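Local coordinates for RagB/SusD domain protein (Flavobacterium johnsoniae, PDB 5J5U) that binds chitin, probably as a SusD-like outer-membrane lipoprotein that captures the polysaccharide for a chitin utilization system, at residues K277-G289 with V312-L325. Sequence-based numbering, arbitrary orientation.
Sequences KMLATPKTGSVNG and VGGSNAASGIQPYL
Thr281 and Gly320 form the hydrogen-bonded pair of a minimal two-stranded antiparallel sheet: Thr281 N donates to Gly320 O at 3.1 Å, and Gly320 N returns to Thr281 O. Ala280 and Ile321 are the neighbouring non-hydrogen-bonded pair, and a nearly straight bond (168°) from Gln322 N to Leu279 O carries the pairing on to the end of helix 276-279.

Side chains reach two more carbonyls of that helix end. The Gln322 chain, bent at chi2 (-81°), sends NE2 to Lys277 O at 2.9 Å, while Tyr324 OH points at Met278 O, 2.5 Å away, a separation short enough for its exact length to be doubtful. Met278 O sits at the ring's edge.

Further along, Asn316 O takes two backbone donors from the same face of its plane: Thr284 N is tilted only 20° from that plane, whereas Gly285 N stands well above it. A water links Thr284 OG1 with Asn316 OD1.

Apolar contact is slighter. Leu279 CD2 meets Leu325 CD1 at 4.2 Å, the two side chains crossing at about a right angle, and Val287 CG1 approaches Ala317 CB. Separately, the Lys283 methylenes pack along the Ala317 carbonyl, CE to O 3.4 Å, before NZ forms salt bridges with Glu296 and Glu300.

The carbonyls of Lys277, Met278 and Leu279 thus all face donors from Gln322 and Tyr324, the Met278 distance remaining uncertain; these directional bonds, mostly to backbone carbonyls, suggest that hydrogen bonding sets how the two arms of this largely irregular excursion are aligned.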
loop_
_atom_site.group_PDB
_atom_site.type_symbol
_atom_site.label_atom_id
_atom_site.label_comp_id
_atom_site.label_asym_id
_atom_site.label_seq_id
_atom_site.Cartn_x
_atom_site.Cartn_y
_atom_site.Cartn_z
ATOM N N LYS A 277 5.902 -6.468 19.478
ATOM C CA LYS A 277 5.717 -7.918 19.661
ATOM C C LYS A 277 4.443 -8.446 19.004
ATOM O O LYS A 277 4.290 -9.662 18.818
ATOM C CB LYS A 277 5.713 -8.283 21.156
ATOM C CG LYS A 277 6.869 -7.711 21.942
ATOM C CD LYS A 277 6.658 -7.919 23.441
ATOM C CE LYS A 277 7.936 -7.709 24.222
ATOM N NZ LYS A 277 7.710 -7.932 25.674
ATOM N N MET A 278 3.530 -7.543 18.653
ATOM C CA MET A 278 2.383 -7.941 17.848
ATOM C C MET A 278 2.875 -8.344 16.458
ATOM O O MET A 278 2.236 -9.142 15.781
ATOM C CB MET A 278 1.362 -6.802 17.742
ATOM C CG MET A 278 0.870 -6.266 19.091
ATOM S SD MET A 278 -0.304 -4.901 18.945
ATOM C CE MET A 278 -1.664 -5.739 18.119
ATOM N N LEU A 279 4.009 -7.775 16.039
ATOM C CA LEU A 279 4.544 -8.003 14.691
ATOM C C LEU A 279 5.729 -8.976 14.676
ATOM O O LEU A 279 5.779 -9.877 13.850
ATOM C CB LEU A 279 4.979 -6.668 14.048
ATOM C CG LEU A 279 3.901 -5.632 13.738
ATOM C CD1 LEU A 279 4.506 -4.275 13.408
ATOM C CD2 LEU A 279 3.018 -6.109 12.614
ATOM N N ALA A 280 6.689 -8.773 15.579
ATOM C CA ALA A 280 7.954 -9.512 15.544
ATOM C C ALA A 280 8.051 -10.655 16.571
ATOM O O ALA A 280 7.605 -10.534 17.712
ATOM C CB ALA A 280 9.103 -8.557 15.752
ATOM N N THR A 281 8.676 -11.751 16.164
ATOM C CA THR A 281 9.022 -12.809 17.080
ATOM C C THR A 281 10.416 -12.525 17.638
ATOM O O THR A 281 11.269 -11.963 16.937
ATOM C CB THR A 281 9.021 -14.167 16.401
ATOM O OG1 THR A 281 10.069 -14.204 15.426
ATOM C CG2 THR A 281 7.677 -14.444 15.746
ATOM N N PRO A 282 10.656 -12.907 18.901
ATOM C CA PRO A 282 11.939 -12.600 19.554
ATOM C C PRO A 282 13.106 -13.396 18.973
ATOM O O PRO A 282 12.878 -14.439 18.380
ATOM C CB PRO A 282 11.685 -13.001 21.013
ATOM C CG PRO A 282 10.605 -14.064 20.930
ATOM C CD PRO A 282 9.726 -13.635 19.790
ATOM N N LYS A 283 14.335 -12.909 19.126
ATOM C CA LYS A 283 15.513 -13.700 18.758
ATOM C C LYS A 283 15.583 -14.975 19.609
ATOM O O LYS A 283 15.168 -14.973 20.775
ATOM C CB LYS A 283 16.794 -12.884 18.948
ATOM C CG LYS A 283 16.877 -11.616 18.127
ATOM C CD LYS A 283 17.875 -10.629 18.752
ATOM C CE LYS A 283 19.237 -11.266 19.017
ATOM N NZ LYS A 283 20.161 -10.258 19.602
ATOM N N THR A 284 16.107 -16.061 19.043
ATOM C CA THR A 284 16.298 -17.283 19.824
ATOM C C THR A 284 17.780 -17.543 20.024
ATOM O O THR A 284 18.181 -18.203 20.980
ATOM C CB THR A 284 15.674 -18.512 19.164
ATOM O OG1 THR A 284 16.297 -18.743 17.892
ATOM C CG2 THR A 284 14.180 -18.326 18.996
ATOM N N GLY A 285 18.592 -17.000 19.127
ATOM C CA GLY A 285 20.027 -17.105 19.244
ATOM C C GLY A 285 20.653 -15.786 19.659
ATOM O O GLY A 285 20.051 -14.725 19.520
ATOM N N SER A 286 21.883 -15.862 20.151
ATOM C CA SER A 286 22.667 -14.685 20.503
ATOM C C SER A 286 23.534 -14.251 19.347
ATOM O O SER A 286 23.973 -15.085 18.554
ATOM C CB SER A 286 23.567 -14.978 21.700
ATOM O OG SER A 286 24.480 -13.911 21.936
ATOM N N VAL A 287 23.831 -12.953 19.294
ATOM C CA VAL A 287 24.733 -12.431 18.280
ATOM C C VAL A 287 26.103 -13.095 18.379
ATOM O O VAL A 287 26.865 -13.108 17.415
ATOM C CB VAL A 287 24.900 -10.905 18.397
ATOM C CG1 VAL A 287 23.594 -10.187 18.101
ATOM C CG2 VAL A 287 25.406 -10.530 19.778
ATOM N N ASN A 288 26.416 -13.658 19.544
ATOM C CA ASN A 288 27.692 -14.337 19.719
ATOM C C ASN A 288 27.570 -15.825 19.428
ATOM O O ASN A 288 28.489 -16.598 19.674
ATOM C CB ASN A 288 28.224 -14.102 21.132
ATOM C CG ASN A 288 28.511 -12.630 21.403
ATOM O OD1 ASN A 288 29.475 -12.057 20.889
ATOM N ND2 ASN A 288 27.665 -12.012 22.223
ATOM N N GLY A 289 26.430 -16.223 18.882
ATOM C CA GLY A 289 26.197 -17.619 18.582
ATOM C C GLY A 289 25.569 -18.328 19.771
ATOM O O GLY A 289 25.606 -17.828 20.905
ATOM N N VAL A 312 25.224 -11.383 11.926
ATOM C CA VAL A 312 26.216 -11.825 12.911
ATOM C C VAL A 312 25.481 -12.624 13.992
ATOM O O VAL A 312 24.610 -12.098 14.685
ATOM C CB VAL A 312 27.004 -10.648 13.540
ATOM C CG1 VAL A 312 27.932 -11.151 14.660
ATOM C CG2 VAL A 312 27.788 -9.901 12.476
ATOM N N GLY A 313 25.801 -13.910 14.088
ATOM C CA GLY A 313 25.048 -14.805 14.947
ATOM C C GLY A 313 24.121 -15.725 14.163
ATOM O O GLY A 313 23.463 -16.580 14.743
ATOM N N GLY A 314 24.047 -15.541 12.845
ATOM C CA GLY A 314 23.153 -16.341 12.010
ATOM C C GLY A 314 21.724 -15.853 12.107
ATOM O O GLY A 314 21.441 -14.916 12.867
ATOM N N SER A 315 20.807 -16.497 11.389
ATOM C CA SER A 315 19.443 -15.984 11.311
ATOM C C SER A 315 18.690 -16.036 12.647
ATOM O O SER A 315 17.723 -15.296 12.839
ATOM C CB SER A 315 18.635 -16.739 10.242
ATOM O OG SER A 315 18.531 -18.116 10.544
ATOM N N ASN A 316 19.105 -16.905 13.565
ATOM C CA ASN A 316 18.451 -16.964 14.884
ATOM C C ASN A 316 18.645 -15.684 15.689
ATOM O O ASN A 316 17.843 -15.371 16.582
ATOM C CB ASN A 316 18.962 -18.157 15.697
ATOM C CG ASN A 316 18.408 -19.470 15.205
ATOM O OD1 ASN A 316 17.327 -19.524 14.614
ATOM N ND2 ASN A 316 19.159 -20.537 15.412
ATOM N N ALA A 317 19.715 -14.958 15.363
ATOM C CA ALA A 317 20.076 -13.722 16.040
ATOM C C ALA A 317 19.328 -12.520 15.464
ATOM O O ALA A 317 19.739 -11.372 15.650
ATOM C CB ALA A 317 21.585 -13.498 15.967
ATOM N N ALA A 318 18.257 -12.787 14.726
ATOM C CA ALA A 318 17.380 -11.716 14.270
ATOM C C ALA A 318 15.907 -12.065 14.537
ATOM O O ALA A 318 15.499 -13.218 14.417
ATOM C CB ALA A 318 17.620 -11.413 12.760
ATOM N N SER A 319 15.124 -11.059 14.907
ATOM C CA SER A 319 13.685 -11.226 15.057
ATOM C C SER A 319 13.056 -11.720 13.769
ATOM O O SER A 319 13.520 -11.393 12.663
ATOM C CB SER A 319 13.009 -9.906 15.457
ATOM O OG SER A 319 13.261 -9.560 16.810
ATOM N N GLY A 320 11.973 -12.471 13.926
ATOM C CA GLY A 320 11.199 -13.001 12.820
ATOM C C GLY A 320 9.814 -12.375 12.709
ATOM O O GLY A 320 9.540 -11.310 13.252
ATOM N N ILE A 321 8.932 -13.036 11.974
ATOM C CA ILE A 321 7.603 -12.501 11.765
ATOM C C ILE A 321 6.591 -13.423 12.405
ATOM O O ILE A 321 6.664 -14.636 12.222
ATOM C CB ILE A 321 7.297 -12.321 10.268
ATOM C CG1 ILE A 321 8.242 -11.271 9.667
ATOM C CG2 ILE A 321 5.834 -11.941 10.068
ATOM C CD1 ILE A 321 8.258 -11.233 8.141
ATOM N N GLN A 322 5.665 -12.843 13.165
ATOM C CA GLN A 322 4.660 -13.637 13.861
ATOM C C GLN A 322 3.896 -14.471 12.853
ATOM O O GLN A 322 3.500 -13.971 11.793
ATOM C CB GLN A 322 3.709 -12.751 14.670
ATOM C CG GLN A 322 4.331 -12.122 15.929
ATOM C CD GLN A 322 4.359 -13.082 17.123
ATOM O OE1 GLN A 322 4.119 -14.283 16.976
ATOM N NE2 GLN A 322 4.637 -12.547 18.313
ATOM N N PRO A 323 3.710 -15.757 13.176
ATOM C CA PRO A 323 3.139 -16.779 12.281
ATOM C C PRO A 323 1.748 -16.426 11.760
ATOM O O PRO A 323 1.441 -16.745 10.613
ATOM C CB PRO A 323 3.077 -18.032 13.165
ATOM C CG PRO A 323 4.076 -17.771 14.279
ATOM C CD PRO A 323 4.112 -16.297 14.488
ATOM N N TYR A 324 0.924 -15.770 12.574
ATOM C CA TYR A 324 -0.457 -15.486 12.169
ATOM C C TYR A 324 -0.492 -14.464 11.015
ATOM O O TYR A 324 -1.482 -14.363 10.267
ATOM C CB TYR A 324 -1.290 -15.004 13.379
ATOM C CG TYR A 324 -0.609 -13.974 14.286
ATOM C CD1 TYR A 324 0.038 -14.364 15.458
ATOM C CD2 TYR A 324 -0.642 -12.618 13.987
ATOM C CE1 TYR A 324 0.647 -13.438 16.288
ATOM C CE2 TYR A 324 -0.034 -11.672 14.822
ATOM C CZ TYR A 324 0.605 -12.095 15.966
ATOM O OH TYR A 324 1.213 -11.176 16.783
ATOM N N LEU A 325 0.605 -13.722 10.864
ATOM C CA LEU A 325 0.734 -12.761 9.767
ATOM C C LEU A 325 1.054 -13.433 8.427
ATOM O O LEU A 325 0.990 -12.789 7.395
ATOM C CB LEU A 325 1.806 -11.724 10.091
ATOM C CG LEU A 325 1.608 -10.946 11.382
ATOM C CD1 LEU A 325 2.879 -10.171 11.774
ATOM C CD2 LEU A 325 0.421 -10.023 11.222
HETATM O O HOH W 1 15.070 -17.385 15.524
HETATM O O HOH W 2 23.080 -17.381 17.505
#